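Local structure of phosphonomutase (4MG4) at residues 78-81 / 82-85; 144-147 / 148-152. The protein is a phosphonomutase of the phosphoenolpyruvate phosphomutase family, built on a TIM-barrel fold. All coordinates share one frame; numbering follows the deposited sequence.

Contact 1 (78-81 / 82-85)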
ATOM      1  N   LEU A  78      -8.697   6.058   5.484  1.00 15.34           N
ATOM      2  CA  LEU A  78     -10.020   5.502   5.733  1.00 13.72           C
ATOM      3  C   LEU A  78     -11.044   5.853   4.681  1.00 13.32           C
ATOM      4  O   LEU A  78     -11.747   4.999   4.214  1.00 13.19           O
ATOM      5  CB  LEU A  78     -10.525   5.922   7.117  1.00 14.06           C
ATOM      6  CG  LEU A  78     -11.913   5.452   7.517  1.00 13.40           C
ATOM      7  CD1 LEU A  78     -11.956   3.929   7.502  1.00 14.42           C
ATOM      8  CD2 LEU A  78     -12.294   5.981   8.897  1.00 13.51           C
ATOM      9  N   GLU A  79     -11.145   7.116   4.302  1.00 13.66           N
ATOM     10  CA  GLU A  79     -12.116   7.517   3.267  1.00 13.60           C
ATOM     11  C   GLU A  79     -11.850   6.794   1.966  1.00 14.03           C
ATOM     12  O   GLU A  79     -12.798   6.394   1.308  1.00 15.64           O
ATOM     13  CB  GLU A  79     -12.118   9.051   3.051  1.00 14.43           C
ATOM     14  CG  GLU A  79     -12.590   9.833   4.244  1.00 14.80           C
ATOM     15  CD  GLU A  79     -12.614  11.351   4.025  1.00 16.37           C
ATOM     16  OE1 GLU A  79     -12.161  11.867   2.962  1.00 19.65           O
ATOM     17  OE2 GLU A  79     -12.982  12.022   4.984  1.00 16.35           O
ATOM     18  N   ARG A  80     -10.579   6.676   1.563  1.00 15.23           N
ATOM     19  CA  ARG A  80     -10.269   5.983   0.289  1.00 16.41           C
ATOM     20  C   ARG A  80     -10.657   4.522   0.353  1.00 15.64           C
ATOM     21  O   ARG A  80     -11.167   3.953  -0.627  1.00 15.79           O
ATOM     22  CB  ARG A  80      -8.800   6.119  -0.093  1.00 18.29           C
ATOM     23  CG  ARG A  80      -8.406   7.529  -0.449  1.00 21.81           C
ATOM     24  CD  ARG A  80      -6.971   7.558  -0.969  1.00 26.11           C
ATOM     25  NE  ARG A  80      -6.521   8.950  -1.066  1.00 30.63           N
ATOM     26  CZ  ARG A  80      -6.986   9.796  -1.983  1.00 37.18           C
ATOM     27  NH1 ARG A  80      -7.910   9.408  -2.865  1.00 39.81           N
ATOM     28  NH2 ARG A  80      -6.540  11.054  -2.014  1.00 39.99           N
ATOM     29  N   ILE A  81     -10.440   3.905   1.522  1.00 15.46           N
ATOM     30  CA  ILE A  81     -10.855   2.529   1.755  1.00 15.04           C
ATOM     31  C   ILE A  81     -12.371   2.389   1.702  1.00 15.54           C
ATOM     32  O   ILE A  81     -12.892   1.495   1.012  1.00 15.94           O
ATOM     33  CB  ILE A  81     -10.298   1.984   3.091  1.00 14.94           C
ATOM     34  CG1 ILE A  81      -8.784   1.774   2.972  1.00 14.36           C
ATOM     35  CG2 ILE A  81     -11.000   0.686   3.500  1.00 15.96           C
ATOM     36  CD1 ILE A  81      -8.024   1.563   4.271  1.00 14.81           C
ATOM     37  N   VAL A  82     -13.076   3.283   2.371  1.00 15.76           N
ATOM     38  CA  VAL A  82     -14.519   3.231   2.423  1.00 16.25           C
ATOM     39  C   VAL A  82     -15.122   3.350   1.038  1.00 17.90           C
ATOM     40  O   VAL A  82     -16.029   2.614   0.704  1.00 19.94           O
ATOM     41  CB  VAL A  82     -15.087   4.307   3.378  1.00 16.31           C
ATOM     42  CG1 VAL A  82     -16.597   4.496   3.170  1.00 17.65           C
ATOM     43  CG2 VAL A  82     -14.797   3.911   4.818  1.00 15.72           C
ATOM     44  N   ARG A  83     -14.633   4.259   0.226  1.00 19.21           N
ATOM     45  CA  ARG A  83     -15.241   4.437  -1.069  1.00 22.75           C
ATOM     46  C   ARG A  83     -14.872   3.360  -2.116  1.00 21.23           C
ATOM     47  O   ARG A  83     -15.524   3.251  -3.130  1.00 21.49           O
ATOM     48  CB  ARG A  83     -15.076   5.871  -1.535  1.00 28.68           C
ATOM     49  CG  ARG A  83     -13.781   6.244  -2.134  1.00 32.65           C
ATOM     50  CD  ARG A  83     -13.972   7.681  -2.629  1.00 39.49           C
ATOM     51  NE  ARG A  83     -12.718   8.383  -2.847  1.00 46.60           N
ATOM     52  CZ  ARG A  83     -12.224   9.339  -2.060  1.00 49.82           C
ATOM     53  NH1 ARG A  83     -12.861   9.727  -0.954  1.00 50.21           N
ATOM     54  NH2 ARG A  83     -11.073   9.907  -2.387  1.00 52.71           N
ATOM     55  N   ALA A  84     -13.884   2.531  -1.822  1.00 17.72           N
ATOM     56  CA  ALA A  84     -13.427   1.493  -2.731  1.00 18.02           C
ATOM     57  C   ALA A  84     -14.359   0.315  -2.848  1.00 18.86           C
ATOM     58  O   ALA A  84     -14.333  -0.399  -3.846  1.00 19.30           O
ATOM     59  CB  ALA A  84     -12.070   1.002  -2.284  1.00 18.22           C
ATOM     60  N   THR A  85     -15.181   0.076  -1.819  1.00 17.78           N
ATOM     61  CA  THR A  85     -16.080  -1.075  -1.861  1.00 19.08           C
ATOM     62  C   THR A  85     -17.392  -0.704  -1.170  1.00 18.08           C
ATOM     63  O   THR A  85     -17.477   0.329  -0.461  1.00 20.40           O
ATOM     64  CB  THR A  85     -15.487  -2.382  -1.282  1.00 19.46           C
ATOM     65  OG1 THR A  85     -15.866  -2.549   0.096  1.00 18.92           O
ATOM     66  CG2 THR A  85     -13.940  -2.543  -1.487  1.00 19.74           C
TER
HETATM   67  O   HOH W   1     -15.017  -0.293   1.211  1.00 22.73           O
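Leu78 and Val82, one helical turn apart, form the tightly packed side of this contact. Methyl CD1 of Leu78 lies 3.9 Å from CG2 of Val82, the two side chains meeting at a slant. With chi1 at 178°, Leu78 turns its branch away from its own N, and the second torsion then sets CD1, not CD2, against Val82. The same Val82 CG2 lies 3.3 Å from Leu78 O, which accepts the backbone bond from Val82 N at 2.8 Å. Strand 89-92 underlies this face, Val89 touching Leu78, Ile81 and Val82, while Ala39 of helix 36-44 also meets Ile81.

The other side is looser and polar. Arg80 and Arg83 run side by side in the same direction with guanidinium planes 78° apart, and Arg80 NH1 comes within 3.2 Å of Arg83 NH2. Both atoms are donors, so the approach is no bond and probably costs some electrostatic energy. Glu79 OE1, 4.5 Å from Arg83 NH1 and beyond a salt bridge, may offset some of it, as may the weak, long ion pair of Arg80 with Glu76.

Toward its end the helix tightens: Ala84 N bonds to Ile81 O at 3.2 Å, whereas its bond to Arg80 O is weak. Water 1 sits 2.8 Å from Ile81 O and also bonds Thr85 O and OG1, joining the last turn to Thr85; the hydroxyl is further bonded to Leu87 N. The i to i+3 closure at Ala84 and the extended phi of Thr85 (-145°) mark the C-terminal end of an outer helix of the TIM barrel, leading into strand 89-92.

Contact 2 (144-147 / 148-152); sequences ARQA and ADRAG
Arg145 reaches forward one turn to Asp149, with its guanidinium plane only 21° from that of the carboxylate. The near-parallel planes do not make a two-pronged pair: this is a single-pronged salt bridge, NE of Arg145 to OD1 of Asp149 at 3.1 Å with an N-H...O angle of 137°, met from above the carboxylate plane. Bends at the second and third torsions fold the arginine chain so that NE faces the acid. Water 2 bridges the same OD1 to Arg145 NH2, while Asp193 forms a salt bridge with NH1 and Tyr155 O accepts from NH2, fixing the guanidinium from several sides.

Gln146 and Arg150 cross on the exposed side, amide and guanidinium planes 38° apart. Water 3 links them, donating to Gln146 OE1 at 2.8 Å and accepting from Arg150 NH2. One face of the Arg150 guanidinium lies over the helix backbone, with NH2 3.6 Å from Ala147 CA.

Ala144, Ala147 and Ala148 instead meet Ile108 or Ile112 of helix 101-113. Ala151 N to Ala147 O is the last i to i+4 bond here. Gly152 then takes a positive phi and its N bonds Asp149 O at 3.0 Å, in a Schellman motif ending the helix of a beta-alpha-beta unit.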
ATOM      1  N   ALA A 144     -17.140   8.072  23.207  1.00 13.64           N
ATOM      2  CA  ALA A 144     -17.273   7.506  21.870  1.00 12.83           C
ATOM      3  C   ALA A 144     -18.741   7.100  21.586  1.00 12.61           C
ATOM      4  O   ALA A 144     -19.268   7.335  20.510  1.00 12.84           O
ATOM      5  CB  ALA A 144     -16.317   6.295  21.701  1.00 12.57           C
ATOM      6  N   ARG A 145     -19.398   6.451  22.518  1.00 12.60           N
ATOM      7  CA  ARG A 145     -20.778   5.983  22.377  1.00 13.42           C
ATOM      8  C   ARG A 145     -21.674   7.191  22.192  1.00 14.61           C
ATOM      9  O   ARG A 145     -22.542   7.236  21.317  1.00 15.59           O
ATOM     10  CB  ARG A 145     -21.213   5.206  23.616  1.00 12.88           C
ATOM     11  CG  ARG A 145     -22.689   4.876  23.730  1.00 13.70           C
ATOM     12  CD  ARG A 145     -23.037   3.644  22.921  1.00 13.98           C
ATOM     13  NE  ARG A 145     -22.981   3.797  21.481  1.00 13.11           N
ATOM     14  CZ  ARG A 145     -22.520   2.858  20.631  1.00 12.48           C
ATOM     15  NH1 ARG A 145     -21.922   1.737  21.067  1.00 12.01           N
ATOM     16  NH2 ARG A 145     -22.602   3.073  19.323  1.00 11.49           N
ATOM     17  N   GLN A 146     -21.409   8.202  23.008  1.00 16.79           N
ATOM     18  CA  GLN A 146     -22.214   9.406  22.920  1.00 19.05           C
ATOM     19  C   GLN A 146     -22.072  10.098  21.569  1.00 18.16           C
ATOM     20  O   GLN A 146     -23.092  10.551  21.001  1.00 18.80           O
ATOM     21  CB  GLN A 146     -21.939  10.314  24.127  1.00 22.49           C
ATOM     22  CG  GLN A 146     -22.670  11.630  24.056  1.00 27.92           C
ATOM     23  CD  GLN A 146     -22.365  12.477  25.275  1.00 31.37           C
ATOM     24  OE1 GLN A 146     -21.205  12.883  25.510  1.00 34.19           O
ATOM     25  NE2 GLN A 146     -23.377  12.717  26.074  1.00 34.96           N
ATOM     26  N   ALA A 147     -20.850  10.175  21.035  1.00 16.72           N
ATOM     27  CA  ALA A 147     -20.602  10.737  19.756  1.00 16.35           C
ATOM     28  C   ALA A 147     -21.344   9.964  18.657  1.00 16.35           C
ATOM     29  O   ALA A 147     -21.961  10.535  17.768  1.00 15.48           O
ATOM     30  CB  ALA A 147     -19.109  10.785  19.470  1.00 17.45           C
ATOM     31  N   ALA A 148     -21.256   8.634  18.715  1.00 14.75           N
ATOM     32  CA  ALA A 148     -21.989   7.821  17.740  1.00 15.04           C
ATOM     33  C   ALA A 148     -23.513   7.986  17.860  1.00 16.78           C
ATOM     34  O   ALA A 148     -24.204   8.034  16.852  1.00 17.91           O
ATOM     35  CB  ALA A 148     -21.598   6.351  17.895  1.00 14.57           C
ATOM     36  N   ASP A 149     -24.003   8.050  19.081  1.00 17.63           N
ATOM     37  CA  ASP A 149     -25.442   8.173  19.344  1.00 20.18           C
ATOM     38  C   ASP A 149     -25.937   9.519  18.845  1.00 21.92           C
ATOM     39  O   ASP A 149     -26.976   9.588  18.184  1.00 21.56           O
ATOM     40  CB  ASP A 149     -25.727   8.000  20.827  1.00 20.47           C
ATOM     41  CG  ASP A 149     -25.599   6.568  21.303  1.00 21.24           C
ATOM     42  OD1 ASP A 149     -25.351   5.618  20.515  1.00 19.05           O
ATOM     43  OD2 ASP A 149     -25.741   6.361  22.516  1.00 21.77           O
ATOM     44  N   ARG A 150     -25.147  10.566  19.065  1.00 24.03           N
ATOM     45  CA  ARG A 150     -25.500  11.912  18.525  1.00 26.38           C
ATOM     46  C   ARG A 150     -25.545  11.976  16.997  1.00 25.52           C
ATOM     47  O   ARG A 150     -26.394  12.681  16.417  1.00 24.26           O
ATOM     48  CB  ARG A 150     -24.507  12.936  19.005  1.00 30.53           C
ATOM     49  CG  ARG A 150     -24.679  13.295  20.456  1.00 36.32           C
ATOM     50  CD  ARG A 150     -23.871  14.561  20.751  1.00 42.13           C
ATOM     51  NE  ARG A 150     -22.426  14.356  20.553  1.00 45.40           N
ATOM     52  CZ  ARG A 150     -21.540  14.185  21.537  1.00 40.99           C
ATOM     53  NH1 ARG A 150     -21.928  14.231  22.797  1.00 44.59           N
ATOM     54  NH2 ARG A 150     -20.261  14.026  21.256  1.00 34.65           N
ATOM     55  N   ALA A 151     -24.659  11.226  16.331  1.00 21.45           N
ATOM     56  CA  ALA A 151     -24.671  11.083  14.887  1.00 21.19           C
ATOM     57  C   ALA A 151     -25.884  10.285  14.339  1.00 20.83           C
ATOM     58  O   ALA A 151     -26.130  10.288  13.132  1.00 20.73           O
ATOM     59  CB  ALA A 151     -23.363  10.450  14.416  1.00 20.60           C
ATOM     60  N   GLY A 152     -26.592   9.585  15.202  1.00 21.01           N
ATOM     61  CA  GLY A 152     -27.762   8.807  14.814  1.00 22.60           C
ATOM     62  C   GLY A 152     -27.375   7.608  13.990  1.00 23.17           C
ATOM     63  O   GLY A 152     -28.144   7.155  13.147  1.00 24.81           O
TER
HETATM   64  O   HOH W   2     -24.639   4.800  18.109  1.00 18.33           O
HETATM   65  O   HOH W   3     -19.318  12.583  23.493  1.00 23.22           O

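In the fold
Contact 1 (78-85) comes before contact 2 (144-152) along the chain, and the two do not touch: their centres are 21 Å apart and their nearest atoms about 13 Å. Each occupies the C-terminal part of a different helix, 71-84 and 134-150, in the shell around one closed parallel barrel. Helix 71-84 precedes strand 89-92, the third in barrel order, and helix 134-150 precedes strand 156-160, the fifth; strand 118-122 lies between these two. Helix 101-113, between the two helices in the chain, packs against the alanine face of contact 2. The contacts therefore mark equivalent steps, from helix back into strand, at separate positions round a single TIM-barrel domain.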